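Local atomic coordinates of transcription factor IWS1 (Saccharomyces cerevisiae, PDB entry 3NFQ), a protein that takes part in regulating RNA polymerase II transcription and may act in both the recruitment and post-recruitment steps involving TBP. Residues Met25-Ala28 with Ala29-Ile33; Pro57-Val60 with Ser61-Lys65; Glu114-Glu118 with Ser119-Arg123; Asp70-Asp74 with Asn75-Gln79; Phe96-Gln99 with Lys100-Ala104. One frame throughout, in Å; residues are numbered along the deposited sequence.

Contact 1 of 5, residues Met25-Ala28 with Ala29-Ile33; sequences MNIA and AQLDI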
# COMPACT_ATOMS: atom_id res chain seq x y z
N MSE A 25 1.78 -8.93 4.55
CA MSE A 25 2.33 -7.70 3.97
C MSE A 25 3.23 -7.02 4.95
O MSE A 25 4.30 -6.49 4.59
CB MSE A 25 1.17 -6.77 3.53
CG MSE A 25 0.49 -7.32 2.34
SE MSE A 25 -0.92 -5.98 1.79
CE MSE A 25 0.33 -4.69 0.93
N ASN A 26 2.81 -6.99 6.22
CA ASN A 26 3.65 -6.32 7.23
C ASN A 26 4.96 -7.07 7.45
O ASN A 26 5.99 -6.45 7.64
CB ASN A 26 2.93 -6.19 8.60
CG ASN A 26 1.69 -5.35 8.54
OD1 ASN A 26 0.81 -5.44 9.44
ND2 ASN A 26 1.58 -4.55 7.48
N ILE A 27 4.89 -8.40 7.45
CA ILE A 27 6.12 -9.21 7.64
C ILE A 27 7.04 -8.96 6.46
O ILE A 27 8.23 -8.76 6.60
CB ILE A 27 5.78 -10.71 7.72
CG1 ILE A 27 5.14 -11.02 9.08
CG2 ILE A 27 7.07 -11.55 7.49
CD1 ILE A 27 4.29 -12.33 9.11
N ALA A 28 6.50 -8.94 5.26
CA ALA A 28 7.37 -8.65 4.10
C ALA A 28 8.02 -7.29 4.16
O ALA A 28 9.21 -7.11 3.83
CB ALA A 28 6.59 -8.81 2.81
N ALA A 29 7.27 -6.28 4.61
CA ALA A 29 7.81 -4.96 4.67
C ALA A 29 8.95 -4.82 5.71
O ALA A 29 9.98 -4.13 5.46
CB ALA A 29 6.71 -3.98 4.96
N GLN A 30 8.74 -5.44 6.87
CA GLN A 30 9.77 -5.49 7.94
C GLN A 30 10.99 -6.27 7.48
O GLN A 30 12.10 -5.83 7.63
CB GLN A 30 9.18 -6.11 9.23
CG GLN A 30 10.14 -5.90 10.45
CD GLN A 30 10.60 -4.42 10.60
OE1 GLN A 30 9.78 -3.50 10.62
NE2 GLN A 30 11.93 -4.20 10.65
N LEU A 31 10.79 -7.42 6.88
CA LEU A 31 11.97 -8.13 6.33
C LEU A 31 12.78 -7.30 5.34
O LEU A 31 14.02 -7.26 5.40
CB LEU A 31 11.60 -9.48 5.72
CG LEU A 31 11.07 -10.52 6.68
CD1 LEU A 31 10.46 -11.65 5.91
CD2 LEU A 31 12.14 -11.04 7.64
N ASP A 32 12.10 -6.63 4.41
CA ASP A 32 12.77 -5.78 3.43
C ASP A 32 13.49 -4.59 4.11
O ASP A 32 14.59 -4.23 3.72
CB ASP A 32 11.74 -5.28 2.39
CG ASP A 32 11.42 -6.35 1.34
OD1 ASP A 32 12.03 -7.44 1.46
OD2 ASP A 32 10.58 -6.12 0.43
N ILE A 33 12.88 -3.98 5.11
CA ILE A 33 13.60 -2.94 5.82
C ILE A 33 14.92 -3.51 6.46
O ILE A 33 15.99 -2.85 6.42
CB ILE A 33 12.68 -2.26 6.89
CG1 ILE A 33 11.62 -1.36 6.23
CG2 ILE A 33 13.51 -1.37 7.85
CD1 ILE A 33 12.23 -0.25 5.41
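Ala29, Gln30, Leu31 and Asp32 each give their backbone N-H to the carbonyl four residues back, from Met25 to Ala28, so Met25-Ile33 is two continuous turns of alpha helix. The straightest of the four runs from Leu31 N to Ile27 O at 2.9 Å, with an N-H...O angle of 173°. On the outer side of these turns Ile27 and Leu31 neighbour each other one turn apart. The CG2 branch of Ile27 touches CD1 of Leu31 at 3.7 Å; CG2 is anti to the backbone N while CG1 takes the place beside that N (chi1 -74°), which directs CG2 toward the next turn. Leu31 CG also rests 3.3 Å from Ile27 O. The segment belongs to helix 10-42, the long first helix of an all-helical domain, and its inner side faces helices 51-63 and 77-85. Ala29 meets Ile83 and Trp84 there, while the modelled selenomethionine at Met25 reaches Leu55 and Val59. Met25 O has a second donor in Trp84 NE1. The carboxylate of Asp32 lies beside the carbonyl of Ala28, CG to O 3.4 Å, but its polar partners are outside: OD1 accepts from Gln51 N and OD2 forms a salt bridge with Lys52.

Contact 2 of 5, residues Pro57-Val60 with Ser61-Lys65; sequences PKVV and SVLSK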
# COMPACT_ATOMS: atom_id res chain seq x y z
N PRO A 57 2.11 -9.78 -6.46
CA PRO A 57 1.07 -10.43 -7.29
C PRO A 57 -0.19 -10.82 -6.50
O PRO A 57 -1.30 -10.63 -6.96
CB PRO A 57 1.76 -11.68 -7.83
CG PRO A 57 3.23 -11.28 -7.90
CD PRO A 57 3.43 -10.40 -6.64
N LYS A 58 -0.02 -11.37 -5.32
CA LYS A 58 -1.14 -11.71 -4.49
C LYS A 58 -1.87 -10.50 -3.98
O LYS A 58 -3.11 -10.48 -3.93
CB LYS A 58 -0.70 -12.57 -3.31
CG LYS A 58 -1.86 -13.18 -2.59
CD LYS A 58 -1.34 -13.92 -1.37
CE LYS A 58 -2.39 -14.83 -0.74
NZ LYS A 58 -1.68 -15.64 0.35
N VAL A 59 -1.12 -9.45 -3.61
CA VAL A 59 -1.77 -8.28 -3.11
C VAL A 59 -2.64 -7.62 -4.18
O VAL A 59 -3.79 -7.20 -3.93
CB VAL A 59 -0.69 -7.26 -2.66
CG1 VAL A 59 -1.31 -5.92 -2.42
CG2 VAL A 59 0.07 -7.78 -1.42
N VAL A 60 -2.08 -7.48 -5.37
CA VAL A 60 -2.78 -6.91 -6.53
C VAL A 60 -4.01 -7.76 -6.84
O VAL A 60 -5.10 -7.25 -7.07
CB VAL A 60 -1.83 -6.87 -7.74
CG1 VAL A 60 -2.63 -6.68 -9.06
CG2 VAL A 60 -0.81 -5.74 -7.56
N SER A 61 -3.84 -9.07 -6.88
CA SER A 61 -4.96 -9.99 -7.12
C SER A 61 -6.14 -9.79 -6.17
O SER A 61 -7.28 -9.54 -6.59
CB SER A 61 -4.46 -11.42 -7.05
OG SER A 61 -5.56 -12.28 -7.27
N VAL A 62 -5.87 -9.87 -4.88
CA VAL A 62 -6.87 -9.60 -3.84
C VAL A 62 -7.47 -8.22 -3.96
O VAL A 62 -8.70 -8.08 -3.95
CB VAL A 62 -6.29 -9.85 -2.39
CG1 VAL A 62 -7.31 -9.49 -1.33
CG2 VAL A 62 -5.88 -11.32 -2.21
N LEU A 63 -6.63 -7.18 -4.06
CA LEU A 63 -7.15 -5.82 -4.10
C LEU A 63 -8.04 -5.61 -5.34
O LEU A 63 -8.87 -4.73 -5.34
CB LEU A 63 -6.02 -4.75 -4.06
CG LEU A 63 -5.20 -4.52 -2.78
CD1 LEU A 63 -4.07 -3.52 -3.00
CD2 LEU A 63 -6.10 -4.00 -1.63
N SER A 64 -7.87 -6.44 -6.37
CA SER A 64 -8.60 -6.25 -7.62
C SER A 64 -9.98 -6.92 -7.58
O SER A 64 -10.79 -6.70 -8.48
CB SER A 64 -7.82 -6.85 -8.79
OG SER A 64 -8.10 -8.24 -8.82
N LYS A 65 -10.25 -7.74 -6.58
CA LYS A 65 -11.52 -8.48 -6.55
C LYS A 65 -12.67 -7.69 -5.99
O LYS A 65 -12.68 -7.33 -4.82
CB LYS A 65 -11.36 -9.81 -5.82
CG LYS A 65 -10.55 -10.75 -6.64
CD LYS A 65 -10.22 -12.00 -5.88
CE LYS A 65 -9.22 -12.87 -6.65
NZ LYS A 65 -9.48 -12.94 -8.13
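Pro57 to Val60 present their carbonyls to the N-H groups of Ser61 to Ser64 in the last turns of helix 51-63; the fourth bond, Ser64 N to Val60 O, is weak, with an N-H...O angle of only 126°. Val59 and Leu63 pair up on one face of the helix. Val59 CG1 is anti to the backbone N (chi1 167°), which carries it forward over the turn to meet Leu63 CD1 at 3.7 Å. Leu63 CG in turn sits 3.2 Å from Val59 O, so the leucine is packed against both the methyl and the carbonyl of the valine. Lys58 and Val62 meet more lightly: Val62 CG2 lies 3.4 Å from Lys58 O, and the extended lysine chain passes by with its CG 4.4 Å from that methyl. Toward the end of the helix Ser64 turns its hydroxyl back to Ser61 O, OG to O 2.7 Å. With chi1 at 83° OG sits between the backbone N and the carbonyl carbon, and Ser64 N reaches the same oxygen from the same face of its plane, a double grip on one carbonyl. Val62 packs on Lys17 and Leu21 of helix 10-42, Leu63 on Leu77 and Val81 of helix 77-85, and Val59 on Leu102 of helix 96-107, which places this helix end among three others.

Contact 3 of 5, residues Glu114-Glu118 with Ser119-Arg123; sequences EHLKE and SGLGR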
# COMPACT_ATOMS: atom_id res chain seq x y z
N GLU A 114 -12.95 7.96 6.17
CA GLU A 114 -12.72 7.18 7.39
C GLU A 114 -11.63 6.11 7.24
O GLU A 114 -10.87 5.84 8.18
CB GLU A 114 -14.00 6.55 7.93
CG GLU A 114 -14.77 5.70 6.95
CD GLU A 114 -15.90 6.47 6.23
OE1 GLU A 114 -15.79 7.73 6.05
OE2 GLU A 114 -16.90 5.78 5.85
N HIS A 115 -11.57 5.50 6.06
CA HIS A 115 -10.50 4.53 5.78
C HIS A 115 -9.15 5.19 5.70
O HIS A 115 -8.18 4.62 6.18
CB HIS A 115 -10.77 3.78 4.51
CG HIS A 115 -12.18 3.32 4.36
ND1 HIS A 115 -12.74 2.33 5.14
CD2 HIS A 115 -13.15 3.70 3.49
CE1 HIS A 115 -13.99 2.13 4.77
NE2 HIS A 115 -14.26 2.94 3.76
N LEU A 116 -9.07 6.36 5.07
CA LEU A 116 -7.80 7.10 5.01
C LEU A 116 -7.27 7.43 6.42
O LEU A 116 -6.06 7.38 6.67
CB LEU A 116 -7.96 8.39 4.21
CG LEU A 116 -8.35 8.17 2.75
CD1 LEU A 116 -8.72 9.48 2.06
CD2 LEU A 116 -7.23 7.48 2.04
N LYS A 117 -8.18 7.81 7.31
CA LYS A 117 -7.81 8.19 8.66
C LYS A 117 -7.30 6.98 9.42
O LYS A 117 -6.26 7.02 10.04
CB LYS A 117 -9.01 8.77 9.41
CG LYS A 117 -9.44 10.14 8.92
CD LYS A 117 -8.40 11.21 9.18
CE LYS A 117 -8.99 12.60 8.95
NZ LYS A 117 -7.85 13.59 8.80
N GLU A 118 -8.02 5.88 9.29
CA GLU A 118 -7.76 4.72 10.09
C GLU A 118 -6.47 3.99 9.63
O GLU A 118 -5.72 3.39 10.42
CB GLU A 118 -9.00 3.86 9.92
CG GLU A 118 -8.97 2.50 10.51
CD GLU A 118 -10.17 1.71 10.06
OE1 GLU A 118 -10.89 2.22 9.15
OE2 GLU A 118 -10.39 0.59 10.59
N SER A 119 -6.18 4.10 8.34
CA SER A 119 -5.04 3.42 7.76
C SER A 119 -3.79 4.27 7.71
O SER A 119 -2.70 3.76 7.51
CB SER A 119 -5.43 2.97 6.35
OG SER A 119 -5.65 4.10 5.53
N GLY A 120 -3.96 5.59 7.88
CA GLY A 120 -2.88 6.55 7.64
C GLY A 120 -2.56 6.78 6.17
O GLY A 120 -1.61 7.46 5.85
N LEU A 121 -3.33 6.14 5.28
CA LEU A 121 -3.06 6.24 3.85
C LEU A 121 -3.25 7.66 3.35
O LEU A 121 -2.57 8.07 2.44
CB LEU A 121 -3.96 5.27 3.05
CG LEU A 121 -3.71 5.10 1.57
CD1 LEU A 121 -2.29 4.55 1.26
CD2 LEU A 121 -4.76 4.21 0.99
N GLY A 122 -4.16 8.43 3.96
CA GLY A 122 -4.39 9.81 3.48
C GLY A 122 -3.11 10.61 3.47
O GLY A 122 -2.80 11.26 2.48
N ARG A 123 -2.38 10.64 4.60
CA ARG A 123 -1.18 11.48 4.63
C ARG A 123 -0.07 11.01 3.75
O ARG A 123 0.69 11.82 3.26
CB ARG A 123 -0.64 11.75 6.04
CG ARG A 123 -0.42 10.57 6.88
CD ARG A 123 -0.54 10.98 8.46
NE ARG A 123 -0.06 12.34 8.71
CZ ARG A 123 1.23 12.67 8.67
NH1 ARG A 123 2.11 11.70 8.39
NH2 ARG A 123 1.65 13.93 8.88
O HOH W 1 -4.04 9.81 7.00
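Leu116 and Ser119 carry this join between helix 113-119 and helix 121-130 of the TFIIS N-terminal-like bundle, with Gly122 fitted against the leucine. Ser119 closes the first helix twice over: its N and its OG both donate to His115 O, at 3.0 and 2.7 Å, from opposite faces of the carbonyl plane. A chi1 of 66° tucks OG in over the backbone, close enough to accept from Leu121 N as well, at 3.1 Å. That last bond makes an ST turn, so one hydroxyl links the last turn of one helix to the first of the next. Gly120 sits at the break, at the N-cap position, with positive phi (73°), a conformation that favours glycine. Leu116 reaches across the bend; its CB and CD2 lie over the backbone of Gly122, CD2 being 3.7 Å from Gly122 N. A water takes the N-H of Arg123 and donates to Leu116 O, 3.2 Å away, and Gly122 N adds a weak, long bond to the same oxygen. The Ser119 hydroxyl and the water thus supplement the backbone bonds at the break: His115 O has two donors, and Leu121 N and Arg123 N, at the start of the next helix, have acceptors.

Contact 4 of 5, residues Asp70-Asp74 with Asn75-Gln79; sequences DTILD and NNLLQ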
# COMPACT_ATOMS: atom_id res chain seq x y z
N ASP A 70 -15.46 -4.72 0.49
CA ASP A 70 -15.96 -4.58 1.85
C ASP A 70 -15.02 -5.17 2.87
O ASP A 70 -14.70 -4.51 3.85
CB ASP A 70 -17.34 -5.26 1.99
CG ASP A 70 -18.45 -4.48 1.33
OD1 ASP A 70 -18.28 -3.27 1.06
OD2 ASP A 70 -19.51 -5.11 1.07
N THR A 71 -14.57 -6.41 2.66
CA THR A 71 -13.68 -7.07 3.62
C THR A 71 -12.33 -6.34 3.75
O THR A 71 -11.81 -6.17 4.86
CB THR A 71 -13.32 -8.51 3.21
OG1 THR A 71 -14.49 -9.23 2.76
CG2 THR A 71 -12.69 -9.23 4.40
N ILE A 72 -11.78 -5.94 2.60
CA ILE A 72 -10.53 -5.15 2.53
C ILE A 72 -10.72 -3.89 3.33
O ILE A 72 -9.90 -3.58 4.21
CB ILE A 72 -10.20 -4.78 1.05
CG1 ILE A 72 -9.75 -6.03 0.34
CG2 ILE A 72 -9.13 -3.65 0.95
CD1 ILE A 72 -9.88 -5.99 -1.20
N LEU A 73 -11.79 -3.17 3.06
CA LEU A 73 -11.99 -1.88 3.74
C LEU A 73 -12.33 -2.05 5.22
O LEU A 73 -11.86 -1.29 6.08
CB LEU A 73 -13.07 -1.04 3.02
CG LEU A 73 -12.64 -0.53 1.64
CD1 LEU A 73 -13.80 0.12 0.91
CD2 LEU A 73 -11.48 0.45 1.69
N ASP A 74 -13.17 -3.02 5.53
CA ASP A 74 -13.58 -3.24 6.93
C ASP A 74 -12.45 -3.73 7.83
O ASP A 74 -12.45 -3.42 9.01
CB ASP A 74 -14.75 -4.20 7.02
CG ASP A 74 -16.04 -3.59 6.49
OD1 ASP A 74 -16.16 -2.34 6.39
OD2 ASP A 74 -16.94 -4.39 6.16
N ASN A 75 -11.48 -4.48 7.29
CA ASN A 75 -10.35 -4.99 8.09
C ASN A 75 -9.05 -4.18 8.05
O ASN A 75 -8.01 -4.68 8.45
CB ASN A 75 -10.08 -6.43 7.69
CG ASN A 75 -11.24 -7.33 8.05
OD1 ASN A 75 -12.09 -7.64 7.21
ND2 ASN A 75 -11.36 -7.63 9.33
N ASN A 76 -9.13 -2.94 7.55
CA ASN A 76 -8.01 -2.01 7.53
C ASN A 76 -6.80 -2.58 6.81
O ASN A 76 -5.65 -2.33 7.19
CB ASN A 76 -7.64 -1.61 8.98
CG ASN A 76 -6.87 -0.29 9.07
OD1 ASN A 76 -6.26 0.01 10.11
ND2 ASN A 76 -6.93 0.52 8.03
N LEU A 77 -7.02 -3.36 5.75
CA LEU A 77 -5.92 -3.77 4.92
C LEU A 77 -5.16 -2.56 4.32
O LEU A 77 -3.97 -2.62 4.05
CB LEU A 77 -6.42 -4.68 3.81
CG LEU A 77 -5.36 -5.35 2.92
CD1 LEU A 77 -4.43 -6.28 3.69
CD2 LEU A 77 -6.03 -6.13 1.75
N LEU A 78 -5.85 -1.45 4.13
CA LEU A 78 -5.15 -0.24 3.60
C LEU A 78 -4.01 0.23 4.49
O LEU A 78 -3.10 0.91 4.06
CB LEU A 78 -6.17 0.85 3.34
CG LEU A 78 -7.17 0.64 2.22
CD1 LEU A 78 -8.06 1.91 2.00
CD2 LEU A 78 -6.38 0.27 0.97
N GLN A 79 -4.02 -0.18 5.75
CA GLN A 79 -2.89 0.14 6.62
C GLN A 79 -1.61 -0.48 6.11
O GLN A 79 -0.55 0.11 6.13
CB GLN A 79 -3.13 -0.39 8.04
CG GLN A 79 -2.18 0.34 9.03
CD GLN A 79 -2.40 -0.16 10.44
OE1 GLN A 79 -2.60 0.63 11.37
NE2 GLN A 79 -2.41 -1.47 10.58
O HOH W 2 -8.67 -0.98 4.49
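Two obliquely crossed pairs, Ile72 with Leu77 and Leu73 with Leu78, join the end of helix 69-74 to the start of helix 77-85. Leu77 sets out back toward the first helix, and with CG anti to its backbone N (chi1 -173°) its CD2 settles against both CG1 and CG2 of Ile72, each 4.0 Å away. In the second pair the ends do the touching, Leu73 CD2 to Leu78 CD1 at 3.7 Å; Leu73 itself sets out away from Asn75-Gln79 and its tip swings back. Thr71 and Asn75, by contrast, run side by side. Asn75 N donates to Thr71 O at 3.0 Å, and the asparagine CB rests 3.3 Å from that same oxygen. Replacing Asn75 by an alanine would take away the group beside Thr71 and would probably open a gap there, though the backbone bond would stay. Between the helices Ile72 O accepts from Leu77 N, in the carbonyl plane at 3.3 Å, and from a water 2.9 Å away that also accepts from Leu78 N. Helix 10-42 covers Thr71 and Asn75 through Asp15, Leu63 of helix 51-63 covers Ile72, and Leu73 and Leu78 face His115 and Ser119 of helix 113-119.

Contact 5 of 5, residues Phe96-Gln99 with Lys100-Ala104; sequences FEIQ and KSLFA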
# COMPACT_ATOMS: atom_id res chain seq x y z
N PHE A 96 9.26 1.83 -8.35
CA PHE A 96 8.23 2.27 -9.24
C PHE A 96 7.17 1.19 -9.43
O PHE A 96 5.98 1.48 -9.47
CB PHE A 96 8.82 2.62 -10.63
CG PHE A 96 7.79 3.15 -11.58
CD1 PHE A 96 7.28 4.42 -11.42
CD2 PHE A 96 7.26 2.36 -12.61
CE1 PHE A 96 6.34 4.95 -12.31
CE2 PHE A 96 6.26 2.88 -13.47
CZ PHE A 96 5.81 4.20 -13.32
N GLU A 97 7.61 -0.07 -9.60
CA GLU A 97 6.66 -1.15 -9.80
C GLU A 97 5.68 -1.36 -8.66
O GLU A 97 4.50 -1.60 -8.89
CB GLU A 97 7.43 -2.46 -10.03
CG GLU A 97 8.15 -2.44 -11.39
CD GLU A 97 9.40 -1.53 -11.47
OE1 GLU A 97 10.08 -1.31 -10.44
OE2 GLU A 97 9.70 -1.08 -12.60
N ILE A 98 6.16 -1.21 -7.42
CA ILE A 98 5.27 -1.27 -6.25
C ILE A 98 4.32 -0.05 -6.21
O ILE A 98 3.12 -0.18 -5.94
CB ILE A 98 6.09 -1.41 -4.95
CG1 ILE A 98 6.51 -2.86 -4.74
CG2 ILE A 98 5.20 -0.88 -3.67
CD1 ILE A 98 7.67 -2.98 -3.84
N GLN A 99 4.85 1.14 -6.49
CA GLN A 99 4.00 2.34 -6.47
C GLN A 99 2.90 2.22 -7.51
O GLN A 99 1.75 2.39 -7.20
CB GLN A 99 4.80 3.59 -6.77
CG GLN A 99 5.96 3.93 -5.79
CD GLN A 99 6.73 5.16 -6.23
OE1 GLN A 99 6.14 6.13 -6.68
NE2 GLN A 99 8.05 5.13 -6.08
N LYS A 100 3.28 1.89 -8.73
CA LYS A 100 2.32 1.85 -9.81
C LYS A 100 1.28 0.74 -9.62
O LYS A 100 0.08 0.93 -9.85
CB LYS A 100 3.06 1.66 -11.13
CG LYS A 100 2.10 1.88 -12.25
CD LYS A 100 2.72 1.46 -13.57
CE LYS A 100 1.79 1.95 -14.68
NZ LYS A 100 2.53 1.87 -15.97
N SER A 101 1.74 -0.43 -9.18
CA SER A 101 0.80 -1.53 -8.94
C SER A 101 -0.18 -1.22 -7.85
O SER A 101 -1.37 -1.51 -7.95
CB SER A 101 1.51 -2.82 -8.57
OG SER A 101 2.31 -3.22 -9.68
N LEU A 102 0.33 -0.69 -6.74
CA LEU A 102 -0.60 -0.34 -5.65
C LEU A 102 -1.56 0.79 -5.98
O LEU A 102 -2.77 0.73 -5.65
CB LEU A 102 0.16 -0.06 -4.35
CG LEU A 102 0.90 -1.25 -3.74
CD1 LEU A 102 1.62 -0.79 -2.44
CD2 LEU A 102 -0.03 -2.36 -3.43
N PHE A 103 -1.07 1.83 -6.65
CA PHE A 103 -1.95 2.93 -6.99
C PHE A 103 -2.98 2.48 -8.04
O PHE A 103 -4.12 2.88 -8.00
CB PHE A 103 -1.13 4.16 -7.45
CG PHE A 103 -0.77 5.12 -6.33
CD1 PHE A 103 0.54 5.24 -5.89
CD2 PHE A 103 -1.75 5.91 -5.75
CE1 PHE A 103 0.87 6.16 -4.84
CE2 PHE A 103 -1.42 6.82 -4.72
CZ PHE A 103 -0.13 6.93 -4.28
N ALA A 104 -2.62 1.59 -8.95
CA ALA A 104 -3.63 1.13 -9.89
C ALA A 104 -4.72 0.32 -9.19
O ALA A 104 -5.92 0.44 -9.51
CB ALA A 104 -2.95 0.28 -11.04
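Lys100 opens Lys100-Ala104 and donates its backbone N-H to Phe96 O, N to O 2.8 Å, while its side chain runs past the Phe96 ring. CB stands over one ring face, offset toward the rim, and the extended chain goes on to bring CD 3.8 Å from Phe96 CE2. Phe96 meets it because its CG is anti to the backbone N (chi1 -177°), a setting that swings the ring alongside the lysine. Ser101 holds Glu97 O with two donors, the backbone N at 3.0 Å and OG at 2.8 Å, arriving from opposite faces of the carbonyl plane. A valine instead of Ser101 has no hydroxyl, and Glu97 O would probably be left with the backbone N-H as its one donor from this residue. Leu102 follows Ile98 one turn on, with CD1 3.8 Å from Ile98 CG2; its backbone N bonds to Ile98 O. Phe103 N closes the next turn onto Gln99 O, and that oxygen also sits at the edge of the Phe103 ring, 3.4 Å from CD1. Gln99 NE2 is bonded outside, to Pro94 O just before the helix. Helix 96-107 lies between two sets of helices: Ile98, Ser101 and Leu102 face helix 51-63, while Phe103 packs on Val125, makes an edge-to-face pair with Tyr128 of helix 121-130, and touches Leu141 of helix 136-149.

Overall arrangement
From the N terminus the five contacts come in series, none nesting or crossing: contact 1, contact 2, contact 4, contact 5, contact 3. Contacts 1, 2 and 5 each lie within one helix and close only helical turns. Contacts 4 and 3 close the short bends between helices 69-74 and 77-85, and between 113-119 and 121-130. Contacts 2 and 4 each touch three others. Contact 2 ties helix 51-63 to contacts 1, 4 and 5, while contact 4 also meets contact 1, Met25 against Leu77, and contact 3. The two bends pack together, Ser119 against Asn76, with centres about 11 Å apart. Contact 5 lies across the chain's centre from both bends, its centre about 18 Å from each.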